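Local coordinates for uncharacterized tRNA/rRNA methyltransferase HI_0380 (Haemophilus influenzae, PDB 3ILK), which probably methylates tRNA or rRNA with S-adenosyl-L-methionine as methyl donor, as other members of the SpoU/TrmH family of SPOUT RNA methyltransferases do, at residues A[93-98]-A[130-135]; A[75-80]-A[103-108]; A[5-10]-A[107-112]; A[31-36]-A[154-159]. One frame throughout, in Å; residues are numbered along the deposited sequence.

Interaction 1: residues A[93-98]-A[130-135]; sequences IEPREC and YHLNIP. With EDO (1,2-ethanediol), chain D.
Ile93 and Leu132 form a parallel beta bridge where the short edge strand 92-93 joins strand 130-132, in the SPOUT fold of the SpoU/TrmH family. Two backbone bonds close it: Ile93 N gives its hydrogen to His131 O at 2.8 Å, and Ile93 O receives Asn133 N in a nearly straight bond (172° at the hydrogen). The end of the Ile93 side chain bends toward the neighbouring strand. With CG1 placed between the backbone N and the carbonyl carbon (chi1 53°), its methylene passes His131 O, and CD1 then comes to 3.5 Å from Tyr130 CB, the two side chains crossing at about a right angle.

From Leu132 CB, which packs on Ile79 of strand 77-81, the chain runs through CG to two methyls with different neighbours. CD1 slips under the start of helix 95-104, where Glu94 occupies the N-cap position; it meets Pro95 N at 3.5 Å and Cys98 CB at 3.6 Å, while CD2 lies near the sulfur of Cys98.

Beyond the strand, Ile134, assigned by similarity to the S-adenosyl-L-methionine site, enters a loop whose Pro135 ring meets that of Pro95. Asn133 ND2 is bonded to Ser82 O of the same probable site. An ethanediol, probably from the crystallisation liquor, lies alongside, its O1 accepting a hydrogen bond from Ile134 N at 2.8 Å.

Interaction 2: residues A[75-80]-A[103-108]; sequences CSLVIG and VAYKGK
Ser76 and Tyr105 meet through their hydroxyls: Ser76 OG lies 2.5 Å from Tyr105 OH, a short hydrogen bond in which either oxygen could be the donor. A chi1 of 63° turns the serine OG toward the tyrosine; it lies at the edge of the ring, in its plane. The bond supplies one hydroxyl with a donor and the other with an acceptor, at the protein surface.

The next residue uses the ring differently. Leu77 CB stands over the centre of one face, 3.8 Å from the centroid, a CH-pi contact. Its CD2 carries on toward the root of the tyrosine, touching CG and CB, as the two side chains slide past each other in opposite directions. One aromatic group is thus gripped by its hydroxyl and covered on a face by consecutive residues.

A single backbone acceptor serves both of those residues. Lys108 O receives Ser76 N at 3.1 Å and Leu77 N at 3.3 Å; both bonds are weak, but the second is much straighter, at 163° against 121°. Cys75 CB and SG pack along the same lysine, whose NZ has its own partner in a salt bridge with Asp74. Within the turn, Gly107 N bonds weakly to Tyr105 O around Lys106, the centre of an inverse gamma turn. Tyr105 and this turn follow helix 95-104, which leads into strand 109-113 beside strand 77-81: the helix-to-strand return of a parallel alpha/beta sheet, as in the SPOUT fold.

Interaction 3: residues A[5-10]-A[107-112]; sequences LENIRI and GKIAIV
Ile8 and Ile109, Arg9 and Ala110, and Ile10 and Ile111 pair in parallel register at the middle of the SPOUT sheet, where strands 8-13 and 109-113 run side by side; the axes of 8-10 and 109-112 approach to 4.8 Å and their directions differ by 22°. Arg9 is held through both its backbone N and its O: its N donates to Ile109 O, and its O accepts a bond from Ile111 N, each at 2.9 Å. CA-H groups of Ile8 and Ala110 add contacts to the same carbonyls.

The isoleucines fill one face of this tight half. Ile8 CG2 meets Ile111 CD1 at 4.0 Å, the side chains crossing obliquely, while Ile10 CD1 lies over Ile111 CB. Val102 of helix 95-104 and Leu156 of helix 145-169 cover that face.

Toward the N-terminal end the fit slackens. The first bond, Ile109 N to Asn7 O, lengthens to 3.2 Å as the chain leaves a type I turn from Leu5 to Ile8. Asn7 OD1 lies at the same distance from Gly107 O, two acceptors with no bond between them, near the exposed Lys108.

Arg9 and Ala110 point to the other face. Arg9 NH1 is bonded to the carbonyls of Ala71 and Asp73. These acceptors probably offset the crowding of positive charge that Arg63 and, in one of its two conformers, Lys108 create around the buried arginine.

Interaction 4: residues A[31-36]-A[154-159]; sequences MGLTQL and YELRMA
Met31, a selenomethionine in this crystal, lies across Arg157 and against the first turn of segment 154-159. Its CG touches Tyr154 N at 3.6 Å. The bends at chi2 (-64°) and chi3 carry SE on past Tyr154 CB to the edge of that ring, 5.5 Å from the centroid, a Met-aromatic contact, and bring it beside Arg157 CD at 3.8 Å. The carbonyl of the same residue takes the arginine's bond: Arg157 NH1 reaches Met31 O at 3.0 Å from above the carbonyl plane, with the oxygen lying in the plane of the guanidinium. An extended chain from CG to NE makes this reach possible.

Gly32 follows with positive phi, closing helix 18-31 in a Schellman motif, and its CA passes near the guanidinium. This is the helix-to-strand turn before strand 35-39, one step of the alternating alpha/beta SPOUT fold, here laid against helix 145-169. That helix also faces the second subunit, where Tyr154 OH is bonded to Glu155 of the other chain and Met31 packs on its Pro135.

Leu33 then turns its end inward; in one of two conformers its CD1 meets Leu156 CD1, with Ile8 and Ile10 of strand 8-13 also touching Leu33.

Overall arrangement
All four contacts belong to one parallel sheet and the helices packed on it. Strands 35-39, 8-13, 109-113, 77-81, 130-132 and 92-93 follow one another across it, so interactions 4, 3, 2 and 1 come in that order. Interactions 2 and 3 are nearest, with centres 6 Å apart and Gly107 and Lys108 in common; the centre of interaction 1 is about 14 Å from that of interaction 2. Along the chain, interactions 1 and 2 are nested within the loop closed by interaction 4, while interaction 3 crosses it. A salt bridge from Arg96 to Glu155 joins interactions 1 and 4, both at the subunit interface, placing the probable cofactor site close to the dimer contact.

Interaction 1: residues A[93-98]-A[130-135]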
loop_
_atom_site.group_PDB
_atom_site.type_symbol
_atom_site.label_atom_id
_atom_site.label_comp_id
_atom_site.label_asym_id
_atom_site.label_seq_id
_atom_site.Cartn_x
_atom_site.Cartn_y
_atom_site.Cartn_z
ATOM N N ILE A 93 -20.791 -6.274 4.339
ATOM C CA ILE A 93 -19.711 -5.283 4.554
ATOM C C ILE A 93 -18.488 -5.788 3.828
ATOM O O ILE A 93 -18.436 -6.937 3.533
ATOM C CB ILE A 93 -19.344 -5.147 6.046
ATOM C CG1 ILE A 93 -19.015 -6.529 6.655
ATOM C CG2 ILE A 93 -20.457 -4.464 6.813
ATOM C CD1 ILE A 93 -18.685 -6.422 8.096
ATOM N N GLU A 94 -17.494 -4.939 3.560
ATOM C CA GLU A 94 -16.264 -5.435 2.933
ATOM C C GLU A 94 -15.126 -5.355 3.961
ATOM O O GLU A 94 -15.348 -4.819 5.048
ATOM C CB GLU A 94 -15.953 -4.632 1.663
ATOM C CG GLU A 94 -17.084 -4.753 0.630
ATOM C CD GLU A 94 -17.034 -3.714 -0.450
ATOM O OE1 GLU A 94 -17.816 -3.866 -1.394
ATOM O OE2 GLU A 94 -16.215 -2.770 -0.388
ATOM N N PRO A 95 -13.947 -5.947 3.652
ATOM C CA PRO A 95 -12.893 -6.182 4.644
ATOM C C PRO A 95 -12.369 -4.951 5.388
ATOM O O PRO A 95 -12.033 -5.063 6.562
ATOM C CB PRO A 95 -11.762 -6.765 3.797
ATOM C CG PRO A 95 -12.481 -7.513 2.725
ATOM C CD PRO A 95 -13.552 -6.522 2.352
ATOM N N ARG A 96 -12.299 -3.805 4.720
ATOM C CA ARG A 96 -11.849 -2.591 5.403
ATOM C C ARG A 96 -12.808 -2.191 6.543
ATOM O O ARG A 96 -12.394 -2.091 7.683
ATOM C CB ARG A 96 -11.661 -1.441 4.405
ATOM C CG ARG A 96 -10.688 -0.434 4.893
ATOM C CD ARG A 96 -9.969 0.275 3.755
ATOM N NE ARG A 96 -9.132 -0.641 2.973
ATOM C CZ ARG A 96 -8.536 -0.329 1.814
ATOM N NH1 ARG A 96 -7.791 -1.244 1.198
ATOM N NH2 ARG A 96 -8.679 0.891 1.266
ATOM N N GLU A 97 -14.085 -1.969 6.239
ATOM C CA GLU A 97 -15.072 -1.640 7.281
ATOM C C GLU A 97 -15.137 -2.766 8.294
ATOM O O GLU A 97 -15.217 -2.548 9.467
ATOM C CB GLU A 97 -16.472 -1.468 6.700
ATOM C CG GLU A 97 -17.427 -0.680 7.622
ATOM C CD GLU A 97 -18.913 -0.779 7.208
ATOM O OE1 GLU A 97 -19.208 -1.002 5.998
ATOM O OE2 GLU A 97 -19.788 -0.605 8.099
ATOM N N CYS A 98 -15.098 -3.994 7.819
ATOM C CA CYS A 98 -15.162 -5.117 8.737
ATOM C C CYS A 98 -14.037 -5.075 9.810
ATOM O O CYS A 98 -14.304 -5.244 11.000
ATOM C CB CYS A 98 -15.062 -6.409 7.969
ATOM S SG CYS A 98 -15.206 -7.759 9.122
ATOM N N TYR A 130 -22.738 -9.795 10.787
ATOM C CA TYR A 130 -22.419 -9.114 9.534
ATOM C C TYR A 130 -21.899 -10.146 8.568
ATOM O O TYR A 130 -21.486 -11.261 8.981
ATOM C CB TYR A 130 -21.443 -7.882 9.661
ATOM C CG TYR A 130 -21.947 -6.785 10.599
ATOM C CD1 TYR A 130 -21.591 -6.808 11.945
ATOM C CD2 TYR A 130 -22.778 -5.735 10.141
ATOM C CE1 TYR A 130 -22.044 -5.836 12.830
ATOM C CE2 TYR A 130 -23.255 -4.743 11.026
ATOM C CZ TYR A 130 -22.877 -4.807 12.363
ATOM O OH TYR A 130 -23.295 -3.862 13.255
ATOM N N HIS A 131 -22.002 -9.820 7.284
ATOM C CA HIS A 131 -21.597 -10.779 6.245
ATOM C C HIS A 131 -20.544 -10.137 5.412
ATOM O O HIS A 131 -20.761 -9.042 4.872
ATOM C CB HIS A 131 -22.787 -11.211 5.427
ATOM C CG HIS A 131 -23.884 -11.785 6.278
ATOM N ND1 HIS A 131 -24.900 -11.012 6.802
ATOM C CD2 HIS A 131 -24.052 -13.014 6.795
ATOM C CE1 HIS A 131 -25.677 -11.761 7.557
ATOM N NE2 HIS A 131 -25.185 -12.982 7.568
ATOM N N LEU A 132 -19.403 -10.836 5.299
ATOM C CA LEU A 132 -18.179 -10.244 4.786
ATOM C C LEU A 132 -17.949 -10.651 3.350
ATOM O O LEU A 132 -17.806 -11.833 3.049
ATOM C CB LEU A 132 -16.998 -10.617 5.688
ATOM C CG LEU A 132 -15.598 -10.130 5.231
ATOM C CD1 LEU A 132 -15.617 -8.632 5.152
ATOM C CD2 LEU A 132 -14.490 -10.608 6.213
ATOM N N ASN A 133 -17.956 -9.670 2.449
ATOM C CA ASN A 133 -17.737 -10.007 1.057
ATOM C C ASN A 133 -16.480 -9.313 0.598
ATOM O O ASN A 133 -16.292 -8.106 0.861
ATOM C CB ASN A 133 -18.931 -9.586 0.178
ATOM C CG ASN A 133 -18.668 -9.836 -1.293
ATOM O OD1 ASN A 133 -18.382 -8.911 -2.050
ATOM N ND2 ASN A 133 -18.706 -11.092 -1.688
ATOM N N ILE A 134 -15.648 -10.037 -0.139
ATOM C CA ILE A 134 -14.396 -9.472 -0.596
ATOM C C ILE A 134 -14.585 -8.967 -2.020
ATOM O O ILE A 134 -14.834 -9.781 -2.934
ATOM C CB ILE A 134 -13.258 -10.512 -0.560
ATOM C CG1 ILE A 134 -13.070 -11.087 0.857
ATOM C CG2 ILE A 134 -11.957 -9.867 -1.061
ATOM C CD1 ILE A 134 -11.945 -12.185 0.995
ATOM N N PRO A 135 -14.447 -7.646 -2.227
ATOM C CA PRO A 135 -14.618 -7.120 -3.573
ATOM C C PRO A 135 -13.666 -7.876 -4.518
ATOM O O PRO A 135 -12.486 -8.091 -4.187
ATOM C CB PRO A 135 -14.139 -5.685 -3.445
ATOM C CG PRO A 135 -14.335 -5.368 -2.004
ATOM C CD PRO A 135 -13.940 -6.612 -1.304
HETATM C C1 EDO D . -16.342 -13.708 0.456
HETATM O O1 EDO D . -16.152 -12.783 -0.615
HETATM C C2 EDO D . -16.134 -15.124 -0.072
HETATM O O2 EDO D . -14.831 -15.580 0.347
#

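Interaction 2: residues A[75-80]-A[103-108]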
loop_
_atom_site.group_PDB
_atom_site.type_symbol
_atom_site.label_atom_id
_atom_site.label_comp_id
_atom_site.label_asym_id
_atom_site.label_seq_id
_atom_site.Cartn_x
_atom_site.Cartn_y
_atom_site.Cartn_z
ATOM N N CYS A 75 -18.047 -16.026 21.536
ATOM C CA CYS A 75 -17.812 -14.822 20.722
ATOM C C CYS A 75 -19.120 -14.073 20.504
ATOM O O CYS A 75 -20.060 -14.626 19.915
ATOM C CB CYS A 75 -17.215 -15.192 19.370
ATOM S SG CYS A 75 -15.688 -16.115 19.490
ATOM N N SER A 76 -19.209 -12.817 20.959
ATOM C CA SER A 76 -20.478 -12.118 20.836
ATOM C C SER A 76 -20.545 -11.269 19.555
ATOM O O SER A 76 -21.585 -10.662 19.275
ATOM C CB SER A 76 -20.752 -11.277 22.101
ATOM O OG SER A 76 -19.740 -10.293 22.185
ATOM N N LEU A 77 -19.457 -11.213 18.773
ATOM C CA LEU A 77 -19.529 -10.630 17.423
ATOM C C LEU A 77 -19.077 -11.717 16.475
ATOM O O LEU A 77 -17.996 -12.188 16.608
ATOM C CB LEU A 77 -18.604 -9.434 17.216
ATOM C CG LEU A 77 -18.488 -8.738 15.816
ATOM C CD1 LEU A 77 -19.838 -8.286 15.213
ATOM C CD2 LEU A 77 -17.499 -7.497 15.817
ATOM N N VAL A 78 -19.940 -12.056 15.537
ATOM C CA VAL A 78 -19.740 -13.123 14.606
ATOM C C VAL A 78 -19.817 -12.551 13.187
ATOM O O VAL A 78 -20.789 -11.885 12.853
ATOM C CB VAL A 78 -20.817 -14.164 14.808
ATOM C CG1 VAL A 78 -20.632 -15.369 13.801
ATOM C CG2 VAL A 78 -20.779 -14.668 16.273
ATOM N N ILE A 79 -18.786 -12.818 12.367
ATOM C CA ILE A 79 -18.733 -12.299 11.032
ATOM C C ILE A 79 -18.597 -13.526 10.183
ATOM O O ILE A 79 -17.637 -14.321 10.409
ATOM C CB ILE A 79 -17.485 -11.454 10.753
ATOM C CG1 ILE A 79 -17.409 -10.209 11.696
ATOM C CG2 ILE A 79 -17.504 -10.889 9.310
ATOM C CD1 ILE A 79 -18.676 -9.513 11.730
ATOM N N GLY A 80 -19.513 -13.709 9.229
ATOM C CA GLY A 80 -19.328 -14.859 8.235
ATOM C C GLY A 80 -19.004 -14.335 6.842
ATOM O O GLY A 80 -19.541 -13.315 6.397
ATOM N N VAL A 103 -11.692 -4.327 15.290
ATOM C CA VAL A 103 -10.687 -3.692 16.087
ATOM C C VAL A 103 -11.301 -2.818 17.189
ATOM O O VAL A 103 -10.699 -2.655 18.243
ATOM C CB VAL A 103 -9.743 -2.821 15.191
ATOM C CG1 VAL A 103 -10.058 -1.307 15.337
ATOM C CG2 VAL A 103 -8.334 -3.093 15.561
ATOM N N ALA A 104 -12.487 -2.254 16.966
ATOM C CA ALA A 104 -13.135 -1.470 18.045
ATOM C C ALA A 104 -14.073 -2.380 18.919
ATOM O O ALA A 104 -14.689 -1.910 19.879
ATOM C CB ALA A 104 -13.920 -0.370 17.423
ATOM N N TYR A 105 -14.209 -3.676 18.592
ATOM C CA TYR A 105 -15.183 -4.532 19.323
ATOM C C TYR A 105 -14.695 -4.941 20.726
ATOM O O TYR A 105 -13.676 -5.618 20.879
ATOM C CB TYR A 105 -15.622 -5.815 18.546
ATOM C CG TYR A 105 -16.811 -6.439 19.278
ATOM C CD1 TYR A 105 -18.032 -5.754 19.338
ATOM C CD2 TYR A 105 -16.695 -7.655 19.990
ATOM C CE1 TYR A 105 -19.101 -6.271 20.000
ATOM C CE2 TYR A 105 -17.810 -8.168 20.726
ATOM C CZ TYR A 105 -18.986 -7.499 20.675
ATOM O OH TYR A 105 -20.074 -7.943 21.355
ATOM N N LYS A 106 -15.376 -4.458 21.775
ATOM C CA LYS A 106 -15.014 -4.850 23.143
ATOM C C LYS A 106 -15.537 -6.240 23.554
ATOM O O LYS A 106 -16.373 -6.339 24.476
ATOM C CB LYS A 106 -15.456 -3.765 24.133
ATOM C CG LYS A 106 -14.868 -2.402 23.821
ATOM C CD LYS A 106 -15.339 -1.371 24.945
ATOM C CE LYS A 106 -15.600 -0.069 24.239
ATOM N NZ LYS A 106 -14.417 0.634 23.681
ATOM N N GLY A 107 -15.017 -7.312 22.906
ATOM C CA GLY A 107 -15.384 -8.684 23.255
ATOM C C GLY A 107 -14.598 -9.595 22.338
ATOM O O GLY A 107 -13.641 -9.100 21.764
ATOM N N LYS A 108 -14.958 -10.892 22.251
ATOM C CA LYS A 108 -14.386 -11.840 21.296
ATOM C C LYS A 108 -15.212 -11.864 20.010
ATOM O O LYS A 108 -16.449 -11.766 20.061
ATOM C CB LYS A 108 -14.387 -13.275 21.873
ATOM C CG LYS A 108 -13.315 -13.580 22.913
ATOM C CD LYS A 108 -13.452 -15.034 23.379
ATOM C CE LYS A 108 -12.576 -15.310 24.565
ATOM N NZ LYS A 108 -12.879 -16.677 25.098
#

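Interaction 3: residues A[5-10]-A[107-112]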
loop_
_atom_site.group_PDB
_atom_site.type_symbol
_atom_site.label_atom_id
_atom_site.label_comp_id
_atom_site.label_asym_id
_atom_site.label_seq_id
_atom_site.Cartn_x
_atom_site.Cartn_y
_atom_site.Cartn_z
ATOM N N LEU A 5 -5.069 -8.989 18.708
ATOM C CA LEU A 5 -5.405 -9.840 17.570
ATOM C C LEU A 5 -5.785 -11.259 18.067
ATOM O O LEU A 5 -6.427 -12.044 17.346
ATOM C CB LEU A 5 -4.289 -9.827 16.501
ATOM C CG LEU A 5 -4.093 -8.512 15.721
ATOM C CD1 LEU A 5 -2.757 -8.410 14.940
ATOM C CD2 LEU A 5 -5.255 -8.212 14.786
ATOM N N GLU A 6 -5.426 -11.541 19.329
ATOM C CA GLU A 6 -5.689 -12.805 20.013
ATOM C C GLU A 6 -7.136 -13.005 20.493
ATOM O O GLU A 6 -7.571 -14.157 20.669
ATOM C CB GLU A 6 -4.707 -12.974 21.188
ATOM C CG GLU A 6 -3.367 -13.705 20.881
ATOM C CD GLU A 6 -2.474 -13.009 19.821
ATOM O OE1 GLU A 6 -2.813 -13.085 18.598
ATOM O OE2 GLU A 6 -1.410 -12.431 20.205
ATOM N N ASN A 7 -7.873 -11.917 20.725
ATOM C CA ASN A 7 -9.330 -12.009 20.873
ATOM C C ASN A 7 -10.108 -12.273 19.555
ATOM O O ASN A 7 -11.344 -12.085 19.529
ATOM C CB ASN A 7 -9.941 -10.794 21.628
ATOM C CG ASN A 7 -9.946 -9.475 20.796
ATOM O OD1 ASN A 7 -10.585 -8.463 21.180
ATOM N ND2 ASN A 7 -9.232 -9.479 19.674
ATOM N N ILE A 8 -9.416 -12.691 18.478
ATOM C CA ILE A 8 -10.099 -12.981 17.189
ATOM C C ILE A 8 -9.930 -14.462 16.831
ATOM O O ILE A 8 -8.829 -14.924 16.623
ATOM C CB ILE A 8 -9.525 -12.161 15.997
ATOM C CG1 ILE A 8 -9.647 -10.627 16.240
ATOM C CG2 ILE A 8 -10.152 -12.628 14.669
ATOM C CD1 ILE A 8 -8.608 -9.760 15.366
ATOM N N ARG A 9 -11.033 -15.182 16.790
ATOM C CA ARG A 9 -11.008 -16.588 16.402
ATOM C C ARG A 9 -11.311 -16.685 14.923
ATOM O O ARG A 9 -12.372 -16.233 14.474
ATOM C CB ARG A 9 -12.046 -17.383 17.225
ATOM C CG ARG A 9 -12.080 -18.922 16.916
ATOM C CD ARG A 9 -13.099 -19.661 17.773
ATOM N NE ARG A 9 -12.924 -19.391 19.210
ATOM C CZ ARG A 9 -13.852 -19.544 20.157
ATOM N NH1 ARG A 9 -15.089 -19.990 19.888
ATOM N NH2 ARG A 9 -13.538 -19.211 21.404
ATOM N N ILE A 10 -10.431 -17.347 14.185
ATOM C CA ILE A 10 -10.641 -17.656 12.782
ATOM C C ILE A 10 -11.275 -19.054 12.696
ATOM O O ILE A 10 -10.700 -20.024 13.167
ATOM C CB ILE A 10 -9.286 -17.595 12.004
ATOM C CG1 ILE A 10 -8.680 -16.175 12.037
ATOM C CG2 ILE A 10 -9.409 -18.108 10.534
ATOM C CD1 ILE A 10 -9.481 -15.125 11.288
ATOM N N GLY A 107 -15.017 -7.312 22.906
ATOM C CA GLY A 107 -15.384 -8.684 23.255
ATOM C C GLY A 107 -14.598 -9.595 22.338
ATOM O O GLY A 107 -13.641 -9.100 21.764
ATOM N N LYS A 108 -14.958 -10.892 22.251
ATOM C CA LYS A 108 -14.386 -11.840 21.296
ATOM C C LYS A 108 -15.212 -11.864 20.010
ATOM O O LYS A 108 -16.449 -11.766 20.061
ATOM C CB LYS A 108 -14.387 -13.275 21.873
ATOM C CG LYS A 108 -13.315 -13.580 22.913
ATOM C CD LYS A 108 -13.452 -15.034 23.379
ATOM C CE LYS A 108 -12.576 -15.310 24.565
ATOM N NZ LYS A 108 -12.879 -16.677 25.098
ATOM N N ILE A 109 -14.523 -12.082 18.900
ATOM C CA ILE A 109 -15.037 -11.991 17.574
ATOM C C ILE A 109 -14.697 -13.340 16.920
ATOM O O ILE A 109 -13.538 -13.827 17.012
ATOM C CB ILE A 109 -14.293 -10.819 16.796
ATOM C CG1 ILE A 109 -14.484 -9.474 17.484
ATOM C CG2 ILE A 109 -14.691 -10.779 15.309
ATOM C CD1 ILE A 109 -13.239 -9.042 18.259
ATOM N N ALA A 110 -15.678 -13.973 16.289
ATOM C CA ALA A 110 -15.306 -15.081 15.355
ATOM C C ALA A 110 -15.462 -14.584 13.917
ATOM O O ALA A 110 -16.426 -13.906 13.582
ATOM C CB ALA A 110 -16.203 -16.302 15.621
ATOM N N ILE A 111 -14.482 -14.820 13.071
ATOM C CA ILE A 111 -14.703 -14.661 11.656
ATOM C C ILE A 111 -14.758 -16.039 11.021
ATOM O O ILE A 111 -13.791 -16.780 11.105
ATOM C CB ILE A 111 -13.619 -13.767 11.050
ATOM C CG1 ILE A 111 -13.489 -12.462 11.910
ATOM C CG2 ILE A 111 -13.964 -13.451 9.617
ATOM C CD1 ILE A 111 -12.298 -11.609 11.504
ATOM N N VAL A 112 -15.873 -16.339 10.336
ATOM C CA VAL A 112 -16.194 -17.667 9.884
ATOM C C VAL A 112 -16.076 -17.649 8.388
ATOM O O VAL A 112 -16.706 -16.831 7.720
ATOM C CB VAL A 112 -17.639 -18.148 10.340
ATOM C CG1 VAL A 112 -17.843 -19.658 10.010
ATOM C CG2 VAL A 112 -17.834 -17.885 11.898
#

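Interaction 4: residues A[31-36]-A[154-159]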
loop_
_atom_site.group_PDB
_atom_site.type_symbol
_atom_site.label_atom_id
_atom_site.label_comp_id
_atom_site.label_asym_id
_atom_site.label_seq_id
_atom_site.Cartn_x
_atom_site.Cartn_y
_atom_site.Cartn_z
HETATM N N MSE A 31 0.328 -12.297 9.790
HETATM C CA MSE A 31 -0.358 -11.058 10.197
HETATM C C MSE A 31 -0.545 -10.949 11.698
HETATM O O MSE A 31 -1.050 -9.938 12.195
HETATM C CB MSE A 31 -1.704 -10.879 9.470
HETATM C CG MSE A 31 -1.555 -10.715 7.975
HETATM SE SE MSE A 31 -0.589 -9.106 7.451
HETATM C CE MSE A 31 0.636 -9.839 6.143
ATOM N N GLY A 32 -0.108 -11.948 12.447
ATOM C CA GLY A 32 -0.193 -11.832 13.912
ATOM C C GLY A 32 -1.421 -12.503 14.543
ATOM O O GLY A 32 -1.637 -12.354 15.758
ATOM N N LEU A 33 -2.224 -13.215 13.743
ATOM C CA LEU A 33 -3.384 -13.977 14.268
ATOM C C LEU A 33 -2.921 -15.313 14.808
ATOM O O LEU A 33 -1.956 -15.923 14.287
ATOM C CB LEU A 33 -4.477 -14.191 13.203
ATOM C CG LEU A 33 -5.210 -12.913 12.777
ATOM C CD1 LEU A 33 -6.223 -13.185 11.667
ATOM C CD2 LEU A 33 -5.866 -12.198 13.987
ATOM N N THR A 34 -3.577 -15.769 15.855
ATOM C CA THR A 34 -3.166 -17.036 16.489
ATOM C C THR A 34 -4.289 -18.032 16.776
ATOM O O THR A 34 -3.990 -19.178 17.093
ATOM C CB THR A 34 -2.492 -16.762 17.839
ATOM O OG1 THR A 34 -3.392 -15.970 18.624
ATOM C CG2 THR A 34 -1.182 -15.975 17.664
ATOM N N GLN A 35 -5.560 -17.625 16.746
ATOM C CA GLN A 35 -6.621 -18.531 17.200
ATOM C C GLN A 35 -7.376 -19.121 16.059
ATOM O O GLN A 35 -8.151 -18.426 15.415
ATOM C CB GLN A 35 -7.643 -17.839 18.073
ATOM C CG GLN A 35 -7.059 -16.971 19.166
ATOM C CD GLN A 35 -7.022 -17.679 20.477
ATOM O OE1 GLN A 35 -7.804 -17.369 21.379
ATOM N NE2 GLN A 35 -6.137 -18.669 20.597
ATOM N N LEU A 36 -7.186 -20.410 15.865
ATOM C CA LEU A 36 -7.760 -21.135 14.771
ATOM C C LEU A 36 -8.754 -22.216 15.291
ATOM O O LEU A 36 -8.452 -22.977 16.213
ATOM C CB LEU A 36 -6.621 -21.792 13.932
ATOM C CG LEU A 36 -7.144 -22.649 12.783
ATOM C CD1 LEU A 36 -7.830 -21.759 11.725
ATOM C CD2 LEU A 36 -5.988 -23.492 12.136
ATOM N N TYR A 154 -4.761 -9.541 6.746
ATOM C CA TYR A 154 -4.032 -8.351 6.391
ATOM C C TYR A 154 -4.866 -7.061 6.767
ATOM O O TYR A 154 -4.353 -6.172 7.350
ATOM C CB TYR A 154 -3.655 -8.382 4.916
ATOM C CG TYR A 154 -3.313 -7.014 4.341
ATOM C CD1 TYR A 154 -2.034 -6.438 4.532
ATOM C CD2 TYR A 154 -4.232 -6.310 3.619
ATOM C CE1 TYR A 154 -1.731 -5.189 4.006
ATOM C CE2 TYR A 154 -3.920 -5.046 3.084
ATOM C CZ TYR A 154 -2.668 -4.505 3.286
ATOM O OH TYR A 154 -2.329 -3.277 2.757
ATOM N N GLU A 155 -6.141 -7.002 6.432
ATOM C CA GLU A 155 -6.954 -5.817 6.741
ATOM C C GLU A 155 -7.099 -5.710 8.248
ATOM O O GLU A 155 -7.073 -4.621 8.791
ATOM C CB GLU A 155 -8.344 -5.885 6.072
ATOM C CG GLU A 155 -8.423 -5.492 4.593
ATOM C CD GLU A 155 -8.072 -4.033 4.274
ATOM O OE1 GLU A 155 -8.446 -3.568 3.193
ATOM O OE2 GLU A 155 -7.449 -3.329 5.093
ATOM N N LEU A 156 -7.196 -6.845 8.934
ATOM C CA LEU A 156 -7.165 -6.836 10.393
ATOM C C LEU A 156 -5.882 -6.225 10.975
ATOM O O LEU A 156 -5.926 -5.300 11.837
ATOM C CB LEU A 156 -7.458 -8.200 10.986
ATOM C CG LEU A 156 -8.874 -8.765 10.786
ATOM C CD1 LEU A 156 -8.797 -10.239 11.162
ATOM C CD2 LEU A 156 -9.976 -8.002 11.614
ATOM N N ARG A 157 -4.742 -6.658 10.467
ATOM C CA ARG A 157 -3.518 -6.109 10.966
ATOM C C ARG A 157 -3.433 -4.608 10.676
ATOM O O ARG A 157 -3.006 -3.823 11.551
ATOM C CB ARG A 157 -2.307 -6.817 10.394
ATOM C CG ARG A 157 -1.017 -6.336 11.046
ATOM C CD ARG A 157 0.233 -7.123 10.639
ATOM N NE ARG A 157 1.382 -6.646 11.422
ATOM C CZ ARG A 157 1.672 -7.074 12.648
ATOM N NH1 ARG A 157 0.936 -8.001 13.230
ATOM N NH2 ARG A 157 2.682 -6.560 13.305
HETATM N N MSE A 158 -3.834 -4.212 9.462
HETATM C CA MSE A 158 -3.797 -2.778 9.077
HETATM C C MSE A 158 -4.705 -1.949 9.986
HETATM O O MSE A 158 -4.361 -0.840 10.336
HETATM C CB MSE A 158 -4.253 -2.549 7.631
HETATM C CG MSE A 158 -3.335 -3.156 6.587
HETATM SE SE MSE A 158 -1.535 -2.383 6.661
HETATM C CE MSE A 158 -2.099 -0.575 6.188
ATOM N N ALA A 159 -5.880 -2.489 10.325
ATOM C CA ALA A 159 -6.792 -1.793 11.245
ATOM C C ALA A 159 -6.141 -1.614 12.624
ATOM O O ALA A 159 -6.181 -0.534 13.195
ATOM C CB ALA A 159 -8.113 -2.542 11.349
#